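Local coordinates for cupin type-2 domain-containing protein (Ralstonia eutropha, PDB 2OPK) that is of unconfirmed function but adopts a cupin fold and may act as a mannose-6-phosphate isomerase, at residues G7-D12 against P101-A106; P18-Q23 against I36-Q41; S61-I66 against W95-E100; E67-T72 against H88-V93. All coordinates share one frame; numbering follows the deposited sequence.

Interaction 1: residues G7-D12 against P101-A106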
loop_
_atom_site.group_PDB
_atom_site.type_symbol
_atom_site.label_atom_id
_atom_site.label_comp_id
_atom_site.label_asym_id
_atom_site.label_seq_id
_atom_site.Cartn_x
_atom_site.Cartn_y
_atom_site.Cartn_z
ATOM N N GLY B 7 7.974 7.821 -6.148
ATOM C CA GLY B 7 9.073 7.209 -5.441
ATOM C C GLY B 7 9.053 5.714 -5.661
ATOM O O GLY B 7 8.233 5.189 -6.428
ATOM N N ASN B 8 10.003 5.052 -5.018
ATOM C CA ASN B 8 10.060 3.616 -5.001
ATOM C C ASN B 8 10.259 3.215 -3.559
ATOM O O ASN B 8 11.143 3.755 -2.882
ATOM C CB ASN B 8 11.172 3.064 -5.886
ATOM C CG ASN B 8 11.119 1.557 -5.988
ATOM O OD1 ASN B 8 11.562 0.846 -5.085
ATOM N ND2 ASN B 8 10.561 1.059 -7.080
ATOM N N LEU B 9 9.418 2.283 -3.100
ATOM C CA LEU B 9 9.424 1.817 -1.710
ATOM C C LEU B 9 10.703 1.072 -1.318
ATOM O O LEU B 9 11.039 1.018 -0.146
ATOM C CB LEU B 9 8.231 0.913 -1.468
ATOM C CG LEU B 9 7.461 1.224 -0.204
ATOM C CD1 LEU B 9 6.803 2.616 -0.249
ATOM C CD2 LEU B 9 6.409 0.160 -0.020
ATOM N N PHE B 10 11.423 0.521 -2.291
ATOM C CA PHE B 10 12.679 -0.227 -2.033
ATOM C C PHE B 10 13.989 0.575 -2.216
ATOM O O PHE B 10 15.070 0.048 -1.989
ATOM C CB PHE B 10 12.717 -1.491 -2.888
ATOM C CG PHE B 10 11.430 -2.263 -2.858
ATOM C CD1 PHE B 10 10.938 -2.765 -1.666
ATOM C CD2 PHE B 10 10.709 -2.477 -4.025
ATOM C CE1 PHE B 10 9.745 -3.450 -1.633
ATOM C CE2 PHE B 10 9.524 -3.191 -4.005
ATOM C CZ PHE B 10 9.040 -3.663 -2.803
ATOM N N ALA B 11 13.871 1.846 -2.575
ATOM C CA ALA B 11 14.995 2.751 -2.810
ATOM C C ALA B 11 15.431 3.380 -1.499
ATOM O O ALA B 11 14.607 3.608 -0.646
ATOM C CB ALA B 11 14.558 3.889 -3.831
ATOM N N ASP B 12 16.726 3.640 -1.335
ATOM C CA ASP B 12 17.257 4.319 -0.147
ATOM C C ASP B 12 16.849 3.642 1.159
ATOM O O ASP B 12 16.455 4.319 2.108
ATOM C CB ASP B 12 16.817 5.798 -0.118
ATOM C CG ASP B 12 17.112 6.518 -1.433
ATOM O OD1 ASP B 12 18.239 6.340 -1.945
ATOM O OD2 ASP B 12 16.237 7.278 -1.940
ATOM N N PRO B 101 16.341 -6.429 5.162
ATOM C CA PRO B 101 15.300 -5.475 5.562
ATOM C C PRO B 101 13.867 -5.933 5.291
ATOM O O PRO B 101 13.594 -6.641 4.323
ATOM C CB PRO B 101 15.633 -4.200 4.741
ATOM C CG PRO B 101 17.024 -4.310 4.380
ATOM C CD PRO B 101 17.332 -5.813 4.252
ATOM N N THR B 102 12.971 -5.535 6.182
ATOM C CA THR B 102 11.561 -5.726 6.018
ATOM C C THR B 102 10.997 -4.317 5.780
ATOM O O THR B 102 11.112 -3.434 6.643
ATOM C CB THR B 102 10.922 -6.397 7.235
ATOM O OG1 THR B 102 11.433 -7.721 7.376
ATOM C CG2 THR B 102 9.418 -6.500 7.072
ATOM N N VAL B 103 10.455 -4.104 4.586
ATOM C CA VAL B 103 9.826 -2.830 4.234
ATOM C C VAL B 103 8.324 -2.998 4.258
ATOM O O VAL B 103 7.787 -3.926 3.631
ATOM C CB VAL B 103 10.257 -2.332 2.805
ATOM C CG1 VAL B 103 9.571 -1.014 2.474
ATOM C CG2 VAL B 103 11.787 -2.214 2.717
ATOM N N TRP B 104 7.651 -2.095 4.965
ATOM C CA TRP B 104 6.194 -2.116 5.126
ATOM C C TRP B 104 5.588 -0.865 4.537
ATOM O O TRP B 104 6.259 0.157 4.415
ATOM C CB TRP B 104 5.787 -2.058 6.575
ATOM C CG TRP B 104 6.484 -2.955 7.563
ATOM C CD1 TRP B 104 7.763 -2.873 7.966
ATOM C CD2 TRP B 104 5.891 -4.031 8.305
ATOM N NE1 TRP B 104 8.025 -3.831 8.915
ATOM C CE2 TRP B 104 6.892 -4.564 9.136
ATOM C CE3 TRP B 104 4.616 -4.606 8.331
ATOM C CZ2 TRP B 104 6.648 -5.628 10.013
ATOM C CZ3 TRP B 104 4.361 -5.648 9.201
ATOM C CH2 TRP B 104 5.372 -6.164 10.021
ATOM N N LEU B 105 4.302 -0.962 4.221
ATOM C CA LEU B 105 3.489 0.188 3.825
ATOM C C LEU B 105 2.380 0.245 4.837
ATOM O O LEU B 105 1.708 -0.768 5.078
ATOM C CB LEU B 105 2.906 -0.008 2.428
ATOM C CG LEU B 105 2.105 1.180 1.892
ATOM C CD1 LEU B 105 3.000 2.401 1.630
ATOM C CD2 LEU B 105 1.422 0.756 0.624
ATOM N N ALA B 106 2.212 1.400 5.471
ATOM C CA ALA B 106 1.247 1.560 6.532
ATOM C C ALA B 106 0.362 2.779 6.296
ATOM O O ALA B 106 0.845 3.840 5.865
ATOM C CB ALA B 106 1.954 1.646 7.881
#
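Phe10, whose ring meets Val103 edge-on, gives its backbone N-H to Asn8 OD1, and this distance of 2.8 Å from Phe10 N to Asn8 OD1 marks an Asx turn. The turn lies within a type I beta turn from Asn8 to Ala11, whose own closing bond from Ala11 N to Asn8 O is weak. Together they swing the chain out of strand 5-8 and present Leu9 and Phe10 to strand 102-109. Leu9 carries most of its segment's share of the contact. Its CG rests 4.1 Å from Val103 CG1, and its CD1 reaches on along the strand to Leu105 CD1, 4.2 Å away. On Val103 the two methyls divide the work. Val103 CG1 stands anti to the backbone N (chi1 179°) and is the branch that touches Leu9, also lying 3.6 Å from Leu9 O. Val103 CG2, beside the backbone N, comes near the plane of the Phe10 ring at its rim, 4.5 Å from Phe10 CD1. No polar bond joins the two segments, and the carbonyl of Leu9 turns instead to Arg35, whose NH1 also bonds Ala11 O. The Leu9 side faces the dimer: Leu9 packs on Met58 of the second subunit and Leu105 on Leu105 of that subunit, while Gly7 and Asn8 pair with one of its strands and Asn8 ND2 bonds Asp81 of the second subunit. An N-terminal strand that extends the partner's sheet in this way is an arrangement familiar from dimeric cupins.

Interaction 2: residues P18-Q23 against I36-Q41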
loop_
_atom_site.group_PDB
_atom_site.type_symbol
_atom_site.label_atom_id
_atom_site.label_comp_id
_atom_site.label_asym_id
_atom_site.label_seq_id
_atom_site.Cartn_x
_atom_site.Cartn_y
_atom_site.Cartn_z
ATOM N N PRO B 18 20.106 0.116 13.453
ATOM C CA PRO B 18 19.733 -0.535 14.717
ATOM C C PRO B 18 18.285 -0.417 15.117
ATOM O O PRO B 18 17.769 -1.331 15.778
ATOM C CB PRO B 18 20.572 0.213 15.764
ATOM C CG PRO B 18 21.661 0.756 15.003
ATOM C CD PRO B 18 21.094 1.175 13.702
ATOM N N ASP B 19 17.622 0.690 14.739
ATOM C CA ASP B 19 16.206 0.882 15.045
ATOM C C ASP B 19 15.339 1.037 13.806
ATOM O O ASP B 19 15.843 1.397 12.735
ATOM C CB ASP B 19 16.041 2.085 15.947
ATOM C CG ASP B 19 16.715 1.868 17.286
ATOM O OD1 ASP B 19 16.329 0.927 17.988
ATOM O OD2 ASP B 19 17.652 2.609 17.611
ATOM N N GLU B 20 14.040 0.763 13.965
ATOM C CA GLU B 20 13.078 0.921 12.862
ATOM C C GLU B 20 13.015 2.358 12.427
ATOM O O GLU B 20 13.163 3.263 13.257
ATOM C CB GLU B 20 11.645 0.499 13.222
ATOM C CG GLU B 20 11.455 -0.957 13.267
ATOM C CD GLU B 20 9.993 -1.366 13.309
ATOM O OE1 GLU B 20 9.142 -0.584 13.791
ATOM O OE2 GLU B 20 9.732 -2.512 12.899
ATOM N N ILE B 21 12.818 2.542 11.121
ATOM C CA ILE B 21 12.738 3.846 10.484
ATOM C C ILE B 21 11.360 4.036 9.887
ATOM O O ILE B 21 10.826 3.130 9.235
ATOM C CB ILE B 21 13.856 3.950 9.389
ATOM C CG1 ILE B 21 15.206 4.121 10.080
ATOM C CG2 ILE B 21 13.591 5.047 8.405
ATOM C CD1 ILE B 21 16.392 3.795 9.223
ATOM N N PHE B 22 10.794 5.227 10.100
ATOM C CA PHE B 22 9.533 5.602 9.538
ATOM C C PHE B 22 9.702 6.822 8.659
ATOM O O PHE B 22 10.394 7.780 9.044
ATOM C CB PHE B 22 8.533 5.921 10.650
ATOM C CG PHE B 22 8.200 4.740 11.512
ATOM C CD1 PHE B 22 9.086 4.295 12.468
ATOM C CD2 PHE B 22 6.965 4.103 11.407
ATOM C CE1 PHE B 22 8.776 3.213 13.292
ATOM C CE2 PHE B 22 6.679 2.972 12.199
ATOM C CZ PHE B 22 7.565 2.550 13.139
ATOM N N GLN B 23 9.062 6.790 7.493
ATOM C CA GLN B 23 9.118 7.886 6.519
ATOM C C GLN B 23 7.757 8.090 5.891
ATOM O O GLN B 23 7.260 7.202 5.201
ATOM C CB GLN B 23 10.153 7.609 5.431
ATOM C CG GLN B 23 11.547 7.611 5.999
ATOM C CD GLN B 23 12.616 7.436 4.969
ATOM O OE1 GLN B 23 12.669 6.411 4.352
ATOM N NE2 GLN B 23 13.508 8.420 4.822
ATOM N N ILE B 36 7.796 1.871 6.457
ATOM C CA ILE B 36 8.495 1.457 7.676
ATOM C C ILE B 36 9.600 0.524 7.227
ATOM O O ILE B 36 9.378 -0.352 6.364
ATOM C CB ILE B 36 7.619 0.678 8.665
ATOM C CG1 ILE B 36 6.302 1.411 8.912
ATOM C CG2 ILE B 36 8.414 0.402 10.007
ATOM C CD1 ILE B 36 5.208 0.631 9.755
ATOM N N ILE B 37 10.804 0.735 7.764
ATOM C CA ILE B 37 11.954 -0.096 7.448
ATOM C C ILE B 37 12.427 -0.777 8.728
ATOM O O ILE B 37 12.898 -0.104 9.682
ATOM C CB ILE B 37 13.123 0.726 6.849
ATOM C CG1 ILE B 37 12.643 1.620 5.689
ATOM C CG2 ILE B 37 14.260 -0.186 6.401
ATOM C CD1 ILE B 37 12.121 0.872 4.490
ATOM N N SER B 38 12.283 -2.102 8.755
ATOM C CA SER B 38 12.747 -2.926 9.849
ATOM C C SER B 38 13.990 -3.635 9.402
ATOM O O SER B 38 14.199 -3.907 8.210
ATOM C CB SER B 38 11.703 -3.968 10.233
ATOM O OG SER B 38 10.461 -3.375 10.567
ATOM N N ASN B 39 14.823 -3.930 10.381
ATOM C CA ASN B 39 16.037 -4.722 10.176
ATOM C C ASN B 39 16.159 -5.673 11.354
ATOM O O ASN B 39 17.129 -5.605 12.117
ATOM C CB ASN B 39 17.275 -3.830 10.099
ATOM C CG ASN B 39 17.451 -3.214 8.743
ATOM O OD1 ASN B 39 17.910 -3.882 7.815
ATOM N ND2 ASN B 39 17.103 -1.919 8.620
ATOM N N GLY B 40 15.143 -6.521 11.526
ATOM C CA GLY B 40 15.185 -7.554 12.553
ATOM C C GLY B 40 14.663 -7.204 13.924
ATOM O O GLY B 40 14.664 -8.058 14.810
ATOM N N GLN B 41 14.147 -6.000 14.095
ATOM C CA GLN B 41 13.592 -5.598 15.393
ATOM C C GLN B 41 12.214 -6.195 15.610
ATOM O O GLN B 41 11.510 -6.530 14.644
ATOM C CB GLN B 41 13.478 -4.062 15.549
ATOM C CG GLN B 41 14.778 -3.314 15.269
ATOM C CD GLN B 41 14.929 -2.914 13.803
ATOM O OE1 GLN B 41 14.093 -3.268 12.987
ATOM N NE2 GLN B 41 16.016 -2.228 13.461
HETATM O O HOH W 1 15.546 -0.332 10.625
HETATM O O HOH W 2 9.378 -4.372 14.781
#
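Ile21 and Ile37 form the hydrogen-bonded pair of this antiparallel ladder, with Ile21 N to Ile37 O at 3.0 Å and Ile37 N to Ile21 O at 2.8 Å. Their side chains share one face of the sheet, touching through CB. Polar side chains take over where the strands end. Ser38 OG donates to Glu20 OE2 at 2.6 Å, reaching the carboxylate from above its plane, and itself accepts from Trp104 NE1, so the hydroxyl bridges indole and acid. Gln41 bends at chi2 (90°), which sets its amide between Pro18 O and the backbone N of Asn39. Gln41 NE2 bonds Pro18 O at 3.0 Å, almost straight, though it comes from above the carbonyl plane, and Gln41 OE1 takes the backbone N-H of Asn39, 2.8 Å from Asn39 N. Water fills in between: one molecule donates to Asp19 O and Ile37 O and accepts from Asn39 ND2, while a second donates to Glu20 OE2 and, weakly, to Gln41 O. A second apolar contact lies on the other face, where Ile36 lies alongside Phe22, both pointing the same way. Ile36 CG2 sits over the Phe22 ring in a CH-pi contact, 4.0 Å from its centroid, and Ile36 CG1 reaches Phe22 CE2 at 3.7 Å. The Glu20 side chain comes about 3 Å from an unidentified bound molecule, probably from the crystallisation liquor. The arrangement is that of a beta hairpin, strands 21-28 and 31-38, at one edge of the larger cupin sheet within this chain, beside a possible pocket.

Interaction 3: residues S61-I66 against W95-E100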
loop_
_atom_site.group_PDB
_atom_site.type_symbol
_atom_site.label_atom_id
_atom_site.label_comp_id
_atom_site.label_asym_id
_atom_site.label_seq_id
_atom_site.Cartn_x
_atom_site.Cartn_y
_atom_site.Cartn_z
ATOM N N SER B 61 8.385 -6.196 1.431
ATOM C CA SER B 61 9.592 -6.980 1.276
ATOM C C SER B 61 10.008 -7.486 2.638
ATOM O O SER B 61 9.579 -6.953 3.655
ATOM C CB SER B 61 10.739 -6.191 0.644
ATOM O OG SER B 61 11.066 -5.063 1.440
ATOM N N GLY B 62 10.840 -8.533 2.657
ATOM C CA GLY B 62 11.193 -9.170 3.932
ATOM C C GLY B 62 10.058 -10.022 4.482
ATOM O O GLY B 62 9.367 -10.693 3.732
ATOM N N SER B 63 9.933 -10.078 5.796
ATOM C CA SER B 63 8.950 -10.947 6.447
ATOM C C SER B 63 8.788 -10.545 7.902
ATOM O O SER B 63 9.663 -9.885 8.473
ATOM C CB SER B 63 9.335 -12.442 6.378
ATOM O OG SER B 63 10.536 -12.722 7.076
ATOM N N ALA B 64 7.687 -10.980 8.500
ATOM C CA ALA B 64 7.371 -10.615 9.869
ATOM C C ALA B 64 6.325 -11.525 10.502
ATOM O O ALA B 64 5.745 -12.404 9.864
ATOM C CB ALA B 64 6.847 -9.117 9.896
ATOM N N GLY B 65 6.113 -11.284 11.781
ATOM C CA GLY B 65 5.013 -11.831 12.531
ATOM C C GLY B 65 4.425 -10.688 13.334
ATOM O O GLY B 65 5.164 -9.851 13.831
ATOM N N ILE B 66 3.097 -10.635 13.389
ATOM C CA ILE B 66 2.352 -9.675 14.165
ATOM C C ILE B 66 1.315 -10.401 14.993
ATOM O O ILE B 66 0.620 -11.262 14.480
ATOM C CB ILE B 66 1.603 -8.670 13.280
ATOM C CG1 ILE B 66 2.596 -7.711 12.632
ATOM C CG2 ILE B 66 0.569 -7.860 14.106
ATOM C CD1 ILE B 66 1.981 -6.478 12.006
ATOM N N TRP B 95 8.125 -10.447 15.450
ATOM C CA TRP B 95 9.474 -10.528 14.867
ATOM C C TRP B 95 9.479 -9.893 13.486
ATOM O O TRP B 95 8.426 -9.721 12.885
ATOM C CB TRP B 95 9.979 -11.989 14.733
ATOM C CG TRP B 95 9.302 -12.783 13.619
ATOM C CD1 TRP B 95 9.699 -12.863 12.316
ATOM C CD2 TRP B 95 8.104 -13.579 13.721
ATOM N NE1 TRP B 95 8.819 -13.638 11.585
ATOM C CE2 TRP B 95 7.833 -14.094 12.420
ATOM C CE3 TRP B 95 7.237 -13.913 14.776
ATOM C CZ2 TRP B 95 6.747 -14.911 12.159
ATOM C CZ3 TRP B 95 6.157 -14.727 14.511
ATOM C CH2 TRP B 95 5.921 -15.220 13.218
ATOM N N THR B 96 10.678 -9.579 12.993
ATOM C CA THR B 96 10.904 -9.189 11.603
ATOM C C THR B 96 12.066 -10.017 11.071
ATOM O O THR B 96 12.848 -10.533 11.838
ATOM C CB THR B 96 11.148 -7.655 11.384
ATOM O OG1 THR B 96 12.289 -7.181 12.128
ATOM C CG2 THR B 96 9.930 -6.867 11.795
ATOM N N ASP B 97 12.157 -10.113 9.743
ATOM C CA ASP B 97 13.179 -10.883 9.056
ATOM C C ASP B 97 14.576 -10.579 9.597
ATOM O O ASP B 97 14.988 -9.394 9.707
ATOM C CB ASP B 97 13.117 -10.594 7.547
ATOM C CG ASP B 97 13.754 -11.670 6.709
ATOM O OD1 ASP B 97 14.993 -11.849 6.781
ATOM O OD2 ASP B 97 13.006 -12.317 5.945
ATOM N N GLY B 98 15.292 -11.648 9.949
ATOM C CA GLY B 98 16.668 -11.540 10.473
ATOM C C GLY B 98 17.791 -11.496 9.434
ATOM O O GLY B 98 18.958 -11.331 9.789
ATOM N N GLY B 99 17.443 -11.642 8.164
ATOM C CA GLY B 99 18.407 -11.720 7.099
ATOM C C GLY B 99 18.398 -10.587 6.124
ATOM O O GLY B 99 19.353 -10.431 5.380
ATOM N N GLU B 100 17.320 -9.812 6.093
ATOM C CA GLU B 100 17.236 -8.679 5.189
ATOM C C GLU B 100 16.268 -7.652 5.725
ATOM O O GLU B 100 15.487 -7.933 6.664
ATOM C CB GLU B 100 16.765 -9.115 3.817
ATOM C CG GLU B 100 15.370 -9.742 3.782
ATOM C CD GLU B 100 14.950 -10.154 2.361
ATOM O OE1 GLU B 100 15.145 -9.352 1.429
ATOM O OE2 GLU B 100 14.399 -11.244 2.185
HETATM O O HOH W 3 9.927 -14.401 8.944
#
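Trp95 lies flat over the backbone of Gly65 and loses more surface here than any other residue of the contact. Its CG sits between the backbone N and the carbonyl carbon (chi1 73°), a setting that folds the indole back across the neighbouring strand. Gly65 CA lies against the face of the six-membered ring in a CH-pi contact, 3.4 Å from the centroid and only 5° off the normal, and the Ala64-Gly65 peptide lies against the same face of the indole. Gly65 and Trp95 are also joined as a hydrogen-bonded antiparallel pair: Gly65 N to Trp95 O measures 3.0 Å, and the return bond is weak. With no side chain on Gly65, the ring can settle directly on the main chain. Ser63 is the other centre. Its OG donates to Asp97 OD2 at 2.7 Å, on the anti side of the carboxylate but tilted out of its plane, and its carbonyl O accepts from Asp97 N at 2.8 Å and also from Thr102 OG1. A water donates to Ser63 OG and accepts from Trp95 NE1 at 3.0 Å, lying in the plane of the indole at its edge and so linking the two centres. Asp97 OD1 turns the other way, taking Gly99 N at 2.8 Å in an Asx turn. With donors on both oxygens, the Asp97 carboxylate is probably held in its charged form, and its orientation is fixed by the loop it starts and by Ser63, just ahead of strand 64-68.

Interaction 4: residues E67-T72 against H88-V93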
loop_
_atom_site.group_PDB
_atom_site.type_symbol
_atom_site.label_atom_id
_atom_site.label_comp_id
_atom_site.label_asym_id
_atom_site.label_seq_id
_atom_site.Cartn_x
_atom_site.Cartn_y
_atom_site.Cartn_z
ATOM N N GLU B 67 1.186 -10.003 16.246
ATOM C CA GLU B 67 0.158 -10.505 17.138
ATOM C C GLU B 67 -0.893 -9.441 17.490
ATOM O O GLU B 67 -0.550 -8.350 17.974
ATOM C CB GLU B 67 0.790 -10.965 18.449
ATOM C CG GLU B 67 -0.184 -11.736 19.323
ATOM C CD GLU B 67 0.458 -12.266 20.596
ATOM O OE1 GLU B 67 1.707 -12.382 20.669
ATOM O OE2 GLU B 67 -0.312 -12.552 21.535
ATOM N N CYS B 68 -2.160 -9.767 17.268
ATOM C CA CYS B 68 -3.259 -8.924 17.705
ATOM C C CYS B 68 -3.759 -9.499 19.002
ATOM O O CYS B 68 -3.856 -10.710 19.137
ATOM C CB CYS B 68 -4.379 -8.927 16.697
ATOM S SG CYS B 68 -3.948 -8.128 15.206
ATOM N N GLU B 69 -4.057 -8.641 19.966
ATOM C CA GLU B 69 -4.518 -9.093 21.282
ATOM C C GLU B 69 -5.801 -9.903 21.142
ATOM O O GLU B 69 -6.675 -9.580 20.325
ATOM C CB GLU B 69 -4.762 -7.901 22.197
ATOM C CG GLU B 69 -4.766 -8.268 23.667
ATOM C CD GLU B 69 -4.656 -7.039 24.548
ATOM O OE1 GLU B 69 -5.510 -6.133 24.371
ATOM O OE2 GLU B 69 -3.715 -6.992 25.385
ATOM N N GLY B 70 -5.903 -10.972 21.920
ATOM C CA GLY B 70 -7.036 -11.906 21.782
ATOM C C GLY B 70 -6.801 -13.050 20.786
ATOM O O GLY B 70 -7.566 -14.021 20.761
ATOM N N ASP B 71 -5.765 -12.936 19.951
ATOM C CA ASP B 71 -5.392 -14.025 19.053
ATOM C C ASP B 71 -4.614 -15.055 19.842
ATOM O O ASP B 71 -3.945 -14.732 20.825
ATOM C CB ASP B 71 -4.544 -13.531 17.873
ATOM C CG ASP B 71 -5.375 -12.816 16.813
ATOM O OD1 ASP B 71 -6.549 -12.475 17.082
ATOM O OD2 ASP B 71 -4.857 -12.591 15.697
ATOM N N THR B 72 -4.692 -16.297 19.392
ATOM C CA THR B 72 -3.961 -17.370 20.061
ATOM C C THR B 72 -2.439 -17.301 19.855
ATOM O O THR B 72 -1.677 -17.744 20.716
ATOM C CB THR B 72 -4.506 -18.787 19.685
ATOM O OG1 THR B 72 -3.581 -19.777 20.152
ATOM C CG2 THR B 72 -4.721 -18.970 18.161
ATOM N N HIS B 88 -8.106 1.139 18.660
ATOM C CA HIS B 88 -8.119 0.546 19.987
ATOM C C HIS B 88 -7.886 -0.952 20.080
ATOM O O HIS B 88 -7.822 -1.473 21.191
ATOM C CB HIS B 88 -9.297 1.051 20.819
ATOM C CG HIS B 88 -9.304 2.541 20.929
ATOM N ND1 HIS B 88 -8.247 3.241 21.480
ATOM C CD2 HIS B 88 -10.182 3.467 20.481
ATOM C CE1 HIS B 88 -8.496 4.533 21.393
ATOM N NE2 HIS B 88 -9.669 4.697 20.799
ATOM N N CYS B 89 -7.767 -1.651 18.941
ATOM C CA CYS B 89 -7.359 -3.064 18.935
ATOM C C CYS B 89 -5.872 -3.029 19.079
ATOM O O CYS B 89 -5.214 -2.339 18.328
ATOM C CB CYS B 89 -7.683 -3.785 17.630
ATOM S SG CYS B 89 -6.830 -5.405 17.486
ATOM N N ARG B 90 -5.345 -3.759 20.053
ATOM C CA ARG B 90 -3.935 -3.707 20.371
ATOM C C ARG B 90 -3.166 -4.755 19.604
ATOM O O ARG B 90 -3.685 -5.843 19.343
ATOM C CB ARG B 90 -3.705 -3.843 21.884
ATOM C CG ARG B 90 -4.475 -2.797 22.728
ATOM C CD ARG B 90 -3.751 -2.451 24.036
ATOM N NE ARG B 90 -3.469 -3.597 24.917
ATOM C CZ ARG B 90 -2.612 -3.577 25.952
ATOM N NH1 ARG B 90 -1.913 -2.484 26.249
ATOM N NH2 ARG B 90 -2.411 -4.670 26.691
ATOM N N HIS B 91 -1.939 -4.403 19.214
ATOM C CA HIS B 91 -1.119 -5.319 18.456
ATOM C C HIS B 91 0.377 -5.054 18.707
ATOM O O HIS B 91 0.781 -4.038 19.276
ATOM C CB HIS B 91 -1.520 -5.294 16.958
ATOM C CG HIS B 91 -0.942 -4.147 16.175
ATOM N ND1 HIS B 91 -1.398 -2.850 16.286
ATOM C CD2 HIS B 91 0.039 -4.117 15.247
ATOM C CE1 HIS B 91 -0.702 -2.070 15.483
ATOM N NE2 HIS B 91 0.183 -2.813 14.844
ATOM N N ARG B 92 1.184 -6.029 18.348
ATOM C CA ARG B 92 2.611 -5.928 18.506
ATOM C C ARG B 92 3.293 -6.680 17.384
ATOM O O ARG B 92 2.682 -7.541 16.770
ATOM C CB ARG B 92 3.054 -6.485 19.869
ATOM C CG ARG B 92 2.639 -7.942 20.150
ATOM C CD ARG B 92 3.125 -8.396 21.535
ATOM N NE ARG B 92 4.518 -8.855 21.507
ATOM C CZ ARG B 92 5.593 -8.133 21.830
ATOM N NH1 ARG B 92 5.506 -6.898 22.316
ATOM N NH2 ARG B 92 6.788 -8.704 21.710
ATOM N N VAL B 93 4.557 -6.322 17.131
ATOM C CA VAL B 93 5.388 -7.002 16.170
ATOM C C VAL B 93 6.146 -8.085 16.932
ATOM O O VAL B 93 6.966 -7.787 17.801
ATOM C CB VAL B 93 6.343 -6.012 15.458
ATOM C CG1 VAL B 93 7.250 -6.753 14.506
ATOM C CG2 VAL B 93 5.521 -4.978 14.715
HETATM O O HOH W 4 4.226 -11.253 20.138
HETATM O O HOH W 5 -7.062 -5.296 22.059
#
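Glu69 and Arg90 lie side by side and join in a salt bridge: Arg90 NH2 meets the syn side of Glu69 OE2 at 3.0 Å, in the guanidinium plane. The carboxylate is turned 43° from that plane, and the NE bonds to both carboxylate oxygens are weak. Beneath them Glu69 N bonds Arg90 O at 2.9 Å, and a water joins Glu69 OE1 to Arg90 N. Glu67 and Arg92 form a hydrogen-bonded pair, with 2.9 Å from Glu67 N to Arg92 O and the same from Arg92 N to Glu67 O. Their charges stay apart; a water links Glu67 OE1 to Arg92 NE, 2.8 Å from each. These are the antiparallel strands 64-68 and 91-96 of the smaller cupin sheet, and a type II turn from Cys68 to Asp71 leads the chain away. At the adjoining non-hydrogen-bonded pair, Cys68 SG rests on His91 CB, while the imidazole turns off to meet the ring of Tyr49. Farther out, Trp48 makes a cation-pi contact with Arg90, and Pro4 of the second subunit packs on Cys68. The Arg92 guanidinium is held by carbonyls: NH1 bonds Phe47 O and Pro44 O, and NH2 bonds Ser43 O.

How the interactions relate
Interactions 3 and 4 hold the same two strands, 64-68 and 91-96, at successive levels of the smaller sheet, whereas interactions 1 and 2 meet on neighbouring strands of the larger one, where Trp104 N bonds Ile36 O. Interaction 1 is the buried contact and is held by apolar side chains; the other three are partly buried and mix backbone ladders with polar side chains and water. A salt bridge between the segments appears in interaction 4 alone. The loop after strand 31-38 is tied to strand 91-96 where Gln41 O of interaction 2 accepts from Thr96 OG1 of interaction 3. Interactions 1 and 4, their centres about 24 Å apart on opposite sides of the chain's centre, both touch the second subunit.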